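Local coordinates for uncharacterized NTF2-like protein (PDB 3F40) that is of unknown function but adopts the NTF2-like fold of the SnoaL-like family, whose cone-shaped domains often enclose a ligand pocket, at residues H93-G97 with E98-L102; L13-I16 with H17-T21. One frame throughout, in Å; residues are numbered along the deposited sequence.

Contact 1 of 2, residues H93-G97 with E98-L102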
ATOM      1  N   HIS A  93      -1.194 -11.920  -1.696  1.00  8.63           N
ATOM      2  CA  HIS A  93      -2.288 -12.680  -2.303  1.00  9.22           C
ATOM      3  C   HIS A  93      -2.217 -14.116  -1.782  1.00  9.58           C
ATOM      4  O   HIS A  93      -1.124 -14.684  -1.709  1.00 10.11           O
ATOM      5  CB  HIS A  93      -2.172 -12.682  -3.828  1.00 10.61           C
ATOM      6  CG  HIS A  93      -3.359 -13.265  -4.514  1.00 12.06           C
ATOM      7  ND1 HIS A  93      -4.538 -12.571  -4.658  1.00 13.70           N
ATOM      8  CD2 HIS A  93      -3.542 -14.472  -5.107  1.00 13.58           C
ATOM      9  CE1 HIS A  93      -5.404 -13.334  -5.308  1.00 15.67           C
ATOM     10  NE2 HIS A  93      -4.835 -14.501  -5.557  1.00 15.10           N
ATOM     11  N   LEU A  94      -3.371 -14.657  -1.450  1.00 10.55           N
ATOM     12  CA  LEU A  94      -3.468 -16.026  -0.904  1.00 11.57           C
ATOM     13  C   LEU A  94      -4.416 -16.849  -1.716  1.00 12.45           C
ATOM     14  O   LEU A  94      -5.494 -16.394  -2.153  1.00 13.77           O
ATOM     15  CB  LEU A  94      -3.949 -15.975   0.542  1.00 13.74           C
ATOM     16  CG  LEU A  94      -2.959 -15.193   1.453  1.00 16.16           C
ATOM     17  CD1 LEU A  94      -3.429 -13.765   1.653  1.00 17.01           C
ATOM     18  CD2 LEU A  94      -2.722 -15.877   2.810  1.00 18.35           C
ATOM     19  N   GLU A  95      -4.003 -18.086  -1.898  1.00 12.27           N
ATOM     20  CA  GLU A  95      -4.826 -19.073  -2.569  1.00 13.69           C
ATOM     21  C   GLU A  95      -4.500 -20.394  -1.963  1.00 12.87           C
ATOM     22  O   GLU A  95      -3.358 -20.713  -1.689  1.00 12.79           O
ATOM     23  CB  GLU A  95      -4.547 -19.153  -4.058  1.00 14.79           C
ATOM     24  CG  GLU A  95      -4.934 -17.881  -4.751  1.00 19.20           C
ATOM     25  CD  GLU A  95      -4.949 -17.938  -6.248  1.00 24.41           C
ATOM     26  OE1 GLU A  95      -4.635 -18.993  -6.840  1.00 29.35           O
ATOM     27  OE2 GLU A  95      -5.325 -16.908  -6.844  1.00 29.19           O
ATOM     28  N   LYS A  96      -5.511 -21.221  -1.814  1.00 13.06           N
ATOM     29  CA  LYS A  96      -5.315 -22.611  -1.367  1.00 12.84           C
ATOM     30  C   LYS A  96      -4.511 -22.727  -0.079  1.00 13.02           C
ATOM     31  O   LYS A  96      -3.749 -23.657   0.124  1.00 13.52           O
ATOM     32  CB  LYS A  96      -4.679 -23.442  -2.480  1.00 13.86           C
ATOM     33  CG  LYS A  96      -5.491 -23.489  -3.725  1.00 15.83           C
ATOM     34  CD  LYS A  96      -4.825 -24.341  -4.794  1.00 20.62           C
ATOM     35  CE  LYS A  96      -5.676 -24.468  -6.027  1.00 23.97           C
ATOM     36  NZ  LYS A  96      -5.906 -23.158  -6.698  1.00 25.66           N
ATOM     37  N   GLY A  97      -4.749 -21.783   0.824  1.00 12.16           N
ATOM     38  CA  GLY A  97      -4.139 -21.824   2.127  1.00 12.75           C
ATOM     39  C   GLY A  97      -2.693 -21.458   2.174  1.00 11.69           C
ATOM     40  O   GLY A  97      -2.020 -21.735   3.175  1.00 13.00           O
ATOM     41  N   GLU A  98      -2.216 -20.812   1.111  1.00 11.94           N
ATOM     42  CA  GLU A  98      -0.804 -20.364   1.027  1.00 11.77           C
ATOM     43  C   GLU A  98      -0.708 -18.955   0.481  1.00 11.70           C
ATOM     44  O   GLU A  98      -1.577 -18.509  -0.246  1.00 12.18           O
ATOM     45  CB  GLU A  98       0.009 -21.278   0.118  1.00 12.23           C
ATOM     46  CG  GLU A  98      -0.100 -22.771   0.375  1.00 13.69           C
ATOM     47  CD  GLU A  98       0.668 -23.560  -0.651  1.00 15.88           C
ATOM     48  OE1 GLU A  98       0.516 -23.307  -1.862  1.00 16.26           O
ATOM     49  OE2 GLU A  98       1.409 -24.469  -0.234  1.00 20.63           O
ATOM     50  N   ILE A  99       0.377 -18.272   0.808  1.00 10.92           N
ATOM     51  CA  ILE A  99       0.666 -16.981   0.177  1.00  9.59           C
ATOM     52  C   ILE A  99       1.291 -17.250  -1.179  1.00  9.62           C
ATOM     53  O   ILE A  99       2.320 -17.914  -1.254  1.00 10.02           O
ATOM     54  CB  ILE A  99       1.606 -16.138   1.073  1.00  9.61           C
ATOM     55  CG1 ILE A  99       0.996 -15.880   2.447  1.00 11.40           C
ATOM     56  CG2 ILE A  99       1.958 -14.811   0.380  1.00 10.98           C
ATOM     57  CD1 ILE A  99       2.012 -15.331   3.479  1.00 12.11           C
ATOM     58  N   THR A 100       0.686 -16.716  -2.254  1.00  9.45           N
ATOM     59  CA  THR A 100       1.185 -16.964  -3.601  1.00 10.66           C
ATOM     60  C   THR A 100       1.981 -15.785  -4.174  1.00  9.66           C
ATOM     61  O   THR A 100       2.751 -15.963  -5.099  1.00 10.07           O
ATOM     62  CB  THR A 100       0.053 -17.335  -4.571  1.00 11.30           C
ATOM     63  OG1 THR A 100      -0.843 -16.252  -4.651  1.00 12.45           O
ATOM     64  CG2 THR A 100      -0.688 -18.625  -4.117  1.00 13.09           C
ATOM     65  N   SER A 101       1.804 -14.597  -3.609  1.00  8.80           N
ATOM     66  CA  SER A 101       2.565 -13.437  -4.047  1.00  9.03           C
ATOM     67  C   SER A 101       2.606 -12.361  -3.005  1.00  8.46           C
ATOM     68  O   SER A 101       1.702 -12.212  -2.214  1.00  8.12           O
ATOM     69  CB  SER A 101       1.977 -12.848  -5.332  1.00  9.00           C
ATOM     70  OG  SER A 101       0.686 -12.333  -5.170  1.00 10.48           O
ATOM     71  N   LEU A 102       3.657 -11.564  -3.137  1.00  7.89           N
ATOM     72  CA  LEU A 102       3.828 -10.306  -2.391  1.00  7.80           C
ATOM     73  C   LEU A 102       4.273  -9.237  -3.378  1.00  7.57           C
ATOM     74  O   LEU A 102       5.201  -9.458  -4.149  1.00  7.86           O
ATOM     75  CB  LEU A 102       4.878 -10.469  -1.298  1.00  8.21           C
ATOM     76  CG  LEU A 102       5.318  -9.192  -0.576  1.00  8.95           C
ATOM     77  CD1 LEU A 102       4.149  -8.420   0.069  1.00  9.11           C
ATOM     78  CD2 LEU A 102       6.352  -9.523   0.486  1.00 10.45           C
TER
HETATM   79  O   HOH W   1      -1.330 -21.797  -3.260  1.00 16.77           O
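E98 pairs with E95 to close a beta hairpin with a two-residue type I' turn, joining strands 84-95 and 98-105 of the NTF2-like sheet. K96 and G97 fill the turn with positive phi. E98 N binds E95 O at 3.0 Å from above the carbonyl plane. In return E95 N meets E98 O nearly along the C=O axis. A water spans E95 O and E98 OE1, and OE1 also binds N32. Next, I99 turns to the buried face with L94. Their side chains lie side by side, CG1 of I99 3.7 Å from CD2 of L94, under helix 8-20. T100 and S101 then both face H93, which makes a classic beta bulge. T100 N binds H93 O at 2.8 Å, while S101 N reaches the same oxygen only weakly. With chi1 62°, T100 OG1 sits between its own N and carbonyl carbon, which sets it 3.3 Å from H93 CD2, at the ring edge and in its plane. The T100 methyl CG2 lies against E95 CB. S101 O accepts H93 N. The H93 ring is tied at both nitrogens: ND1 to D72, and NE2 to E95 OE2, met at 2.8 Å on the anti side of the carboxylate.

Contact 2 of 2, residues L13-I16 with H17-T21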
ATOM      1  N   LEU A  13      -0.206 -12.915   9.316  1.00  9.25           N
ATOM      2  CA  LEU A  13       0.427 -12.483  10.566  1.00 10.24           C
ATOM      3  C   LEU A  13       1.446 -13.500  11.065  1.00 10.19           C
ATOM      4  O   LEU A  13       2.450 -13.116  11.676  1.00 10.94           O
ATOM      5  CB  LEU A  13      -0.629 -12.158  11.609  1.00 11.89           C
ATOM      6  CG  LEU A  13      -1.418 -10.913  11.244  1.00 13.83           C
ATOM      7  CD1 LEU A  13      -2.423 -10.565  12.366  1.00 15.99           C
ATOM      8  CD2 LEU A  13      -0.531  -9.691  10.935  1.00 16.28           C
ATOM      9  N   GLU A  14       1.163 -14.769  10.853  1.00 10.46           N
ATOM     10  CA  GLU A  14       2.128 -15.813  11.220  1.00 10.75           C
ATOM     11  C   GLU A  14       3.388 -15.689  10.390  1.00 11.91           C
ATOM     12  O   GLU A  14       4.489 -15.887  10.891  1.00 12.78           O
ATOM     13  CB  GLU A  14       1.552 -17.191  11.022  1.00 11.84           C
ATOM     14  CG  GLU A  14       0.478 -17.523  11.994  1.00 11.69           C
ATOM     15  CD  GLU A  14      -0.146 -18.844  11.738  1.00 16.90           C
ATOM     16  OE1 GLU A  14       0.245 -19.512  10.696  1.00 15.32           O
ATOM     17  OE2 GLU A  14      -1.049 -19.148  12.570  1.00 15.37           O
ATOM     18  N   PHE A  15       3.241 -15.379   9.115  1.00 11.15           N
ATOM     19  CA  PHE A  15       4.423 -15.186   8.239  1.00 11.02           C
ATOM     20  C   PHE A  15       5.273 -14.040   8.742  1.00 11.56           C
ATOM     21  O   PHE A  15       6.497 -14.161   8.860  1.00 12.66           O
ATOM     22  CB  PHE A  15       3.953 -14.949   6.780  1.00 11.97           C
ATOM     23  CG  PHE A  15       5.071 -14.708   5.806  1.00 11.16           C
ATOM     24  CD1 PHE A  15       5.917 -15.750   5.443  1.00 12.71           C
ATOM     25  CD2 PHE A  15       5.266 -13.476   5.214  1.00 12.03           C
ATOM     26  CE1 PHE A  15       6.952 -15.540   4.560  1.00 12.40           C
ATOM     27  CE2 PHE A  15       6.292 -13.287   4.322  1.00 14.27           C
ATOM     28  CZ  PHE A  15       7.126 -14.324   3.995  1.00 12.95           C
ATOM     29  N   ILE A  16       4.631 -12.919   9.063  1.00 10.82           N
ATOM     30  CA  ILE A  16       5.358 -11.771   9.566  1.00 12.27           C
ATOM     31  C   ILE A  16       6.016 -12.115  10.906  1.00 12.32           C
ATOM     32  O   ILE A  16       7.175 -11.749  11.121  1.00 12.75           O
ATOM     33  CB  ILE A  16       4.477 -10.534   9.722  1.00 11.92           C
ATOM     34  CG1 ILE A  16       3.925 -10.120   8.368  1.00 12.95           C
ATOM     35  CG2 ILE A  16       5.235  -9.398  10.373  1.00 14.39           C
ATOM     36  CD1 ILE A  16       4.975  -9.746   7.324  1.00 14.15           C
ATOM     37  N   HIS A  17       5.307 -12.839  11.778  1.00 11.59           N
ATOM     38  CA  HIS A  17       5.898 -13.230  13.078  1.00 12.21           C
ATOM     39  C   HIS A  17       7.109 -14.130  12.896  1.00 12.44           C
ATOM     40  O   HIS A  17       8.106 -13.989  13.614  1.00 13.52           O
ATOM     41  CB  HIS A  17       4.866 -13.930  13.946  1.00 12.99           C
ATOM     42  CG  HIS A  17       5.392 -14.293  15.283  1.00 12.22           C
ATOM     43  ND1 HIS A  17       5.731 -13.342  16.213  1.00 16.15           N
ATOM     44  CD2 HIS A  17       5.661 -15.495  15.834  1.00 12.54           C
ATOM     45  CE1 HIS A  17       6.174 -13.955  17.302  1.00 13.81           C
ATOM     46  NE2 HIS A  17       6.164 -15.252  17.089  1.00 13.25           N
ATOM     47  N   ALA A  18       6.996 -15.058  11.959  1.00 12.09           N
ATOM     48  CA  ALA A  18       8.117 -15.931  11.654  1.00 13.00           C
ATOM     49  C   ALA A  18       9.325 -15.108  11.188  1.00 13.22           C
ATOM     50  O   ALA A  18      10.455 -15.312  11.638  1.00 13.60           O
ATOM     51  CB  ALA A  18       7.721 -17.007  10.643  1.00 12.70           C
ATOM     52  N   LEU A  19       9.137 -14.156  10.303  1.00 12.17           N
ATOM     53  CA  LEU A  19      10.272 -13.336   9.867  1.00 12.31           C
ATOM     54  C   LEU A  19      10.846 -12.532  11.037  1.00 13.22           C
ATOM     55  O   LEU A  19      12.062 -12.433  11.226  1.00 12.83           O
ATOM     56  CB  LEU A  19       9.849 -12.402   8.731  1.00 12.50           C
ATOM     57  CG  LEU A  19       9.447 -13.058   7.421  1.00 12.14           C
ATOM     58  CD1 LEU A  19       8.906 -12.025   6.444  1.00 13.13           C
ATOM     59  CD2 LEU A  19      10.620 -13.815   6.801  1.00 14.06           C
ATOM     60  N   ASN A  20       9.976 -11.970  11.847  1.00 13.54           N
ATOM     61  CA  ASN A  20      10.435 -11.121  12.961  1.00 13.74           C
ATOM     62  C   ASN A  20      11.237 -11.883  14.002  1.00 14.90           C
ATOM     63  O   ASN A  20      12.122 -11.326  14.629  1.00 17.07           O
ATOM     64  CB  ASN A  20       9.268 -10.413  13.648  1.00 14.47           C
ATOM     65  CG  ASN A  20       8.849  -9.155  12.930  1.00 13.86           C
ATOM     66  OD1 ASN A  20       9.605  -8.629  12.121  1.00 16.63           O
ATOM     67  ND2 ASN A  20       7.628  -8.655  13.209  1.00 14.73           N
ATOM     68  N   THR A  21      10.912 -13.149  14.141  1.00 13.64           N
ATOM     69  CA  THR A  21      11.601 -13.999  15.109  1.00 14.44           C
ATOM     70  C   THR A  21      12.681 -14.831  14.437  1.00 14.90           C
ATOM     71  O   THR A  21      13.228 -15.775  15.006  1.00 14.44           O
ATOM     72  CB  THR A  21      10.638 -14.898  15.864  1.00 15.18           C
ATOM     73  OG1 THR A  21       9.882 -15.717  14.949  1.00 15.13           O
ATOM     74  CG2 THR A  21       9.726 -14.029  16.784  1.00 15.70           C
TER
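F15 and L19 meet one turn apart on the tightly packed inner side of an alpha helix, helix 8-20, which lies across the curved sheet of the NTF2-like fold. CD1 of L19 presses on the F15 ring, 3.6 Å from CE2, and the two side chains cross at a slant. F15 CG stands anti to its N (chi1 179°), which carries the ring along the helix within reach of L19. A27 of helix 24-29 touches both. I16 is buried beside them against L75 and Y77 of the sheet. Its CG2 runs alongside N20, 3.8 Å from ND2. The N20 amide reaches strand 60-69, where OD1 accepts Y61 N. A leucine in place of N20 would probably leave Y61 N without this acceptor and weaken the tie between the helix end and strand 60-69. Regular helical bonds run from H17 N to L13 O through N20 N to I16 O. E14 is held at its tip by a salt bridge to R30. The solvent side is looser, and there H17 and T21 are exposed. At the helix end H17 O takes two bonds from opposite faces of its plane, from T21 N at 3.0 Å and T21 OG1 at 2.8 Å.

Overall arrangement
Both contacts are local and partly buried, but they belong to different elements. Contact 1 joins two neighbouring strands at a hairpin end, and contact 2 lies within one helix. Their centres are about 15 Å apart. They meet through apolar packing, with I99 CD1 3.8 Å from F15 CB, so the inner face of the hairpin and the helix share one core. Contact 1 has two buried residues, contact 2 four. Their outer sides differ in chemistry. The hairpin carries the H93-E95 pair, with D72 on the other ring nitrogen, and the water-bridged E98, while the helix puts separate polar groups on its outer side and its C-terminal end. R30 links them again, through the backbone of I99 and the carboxylate of E14.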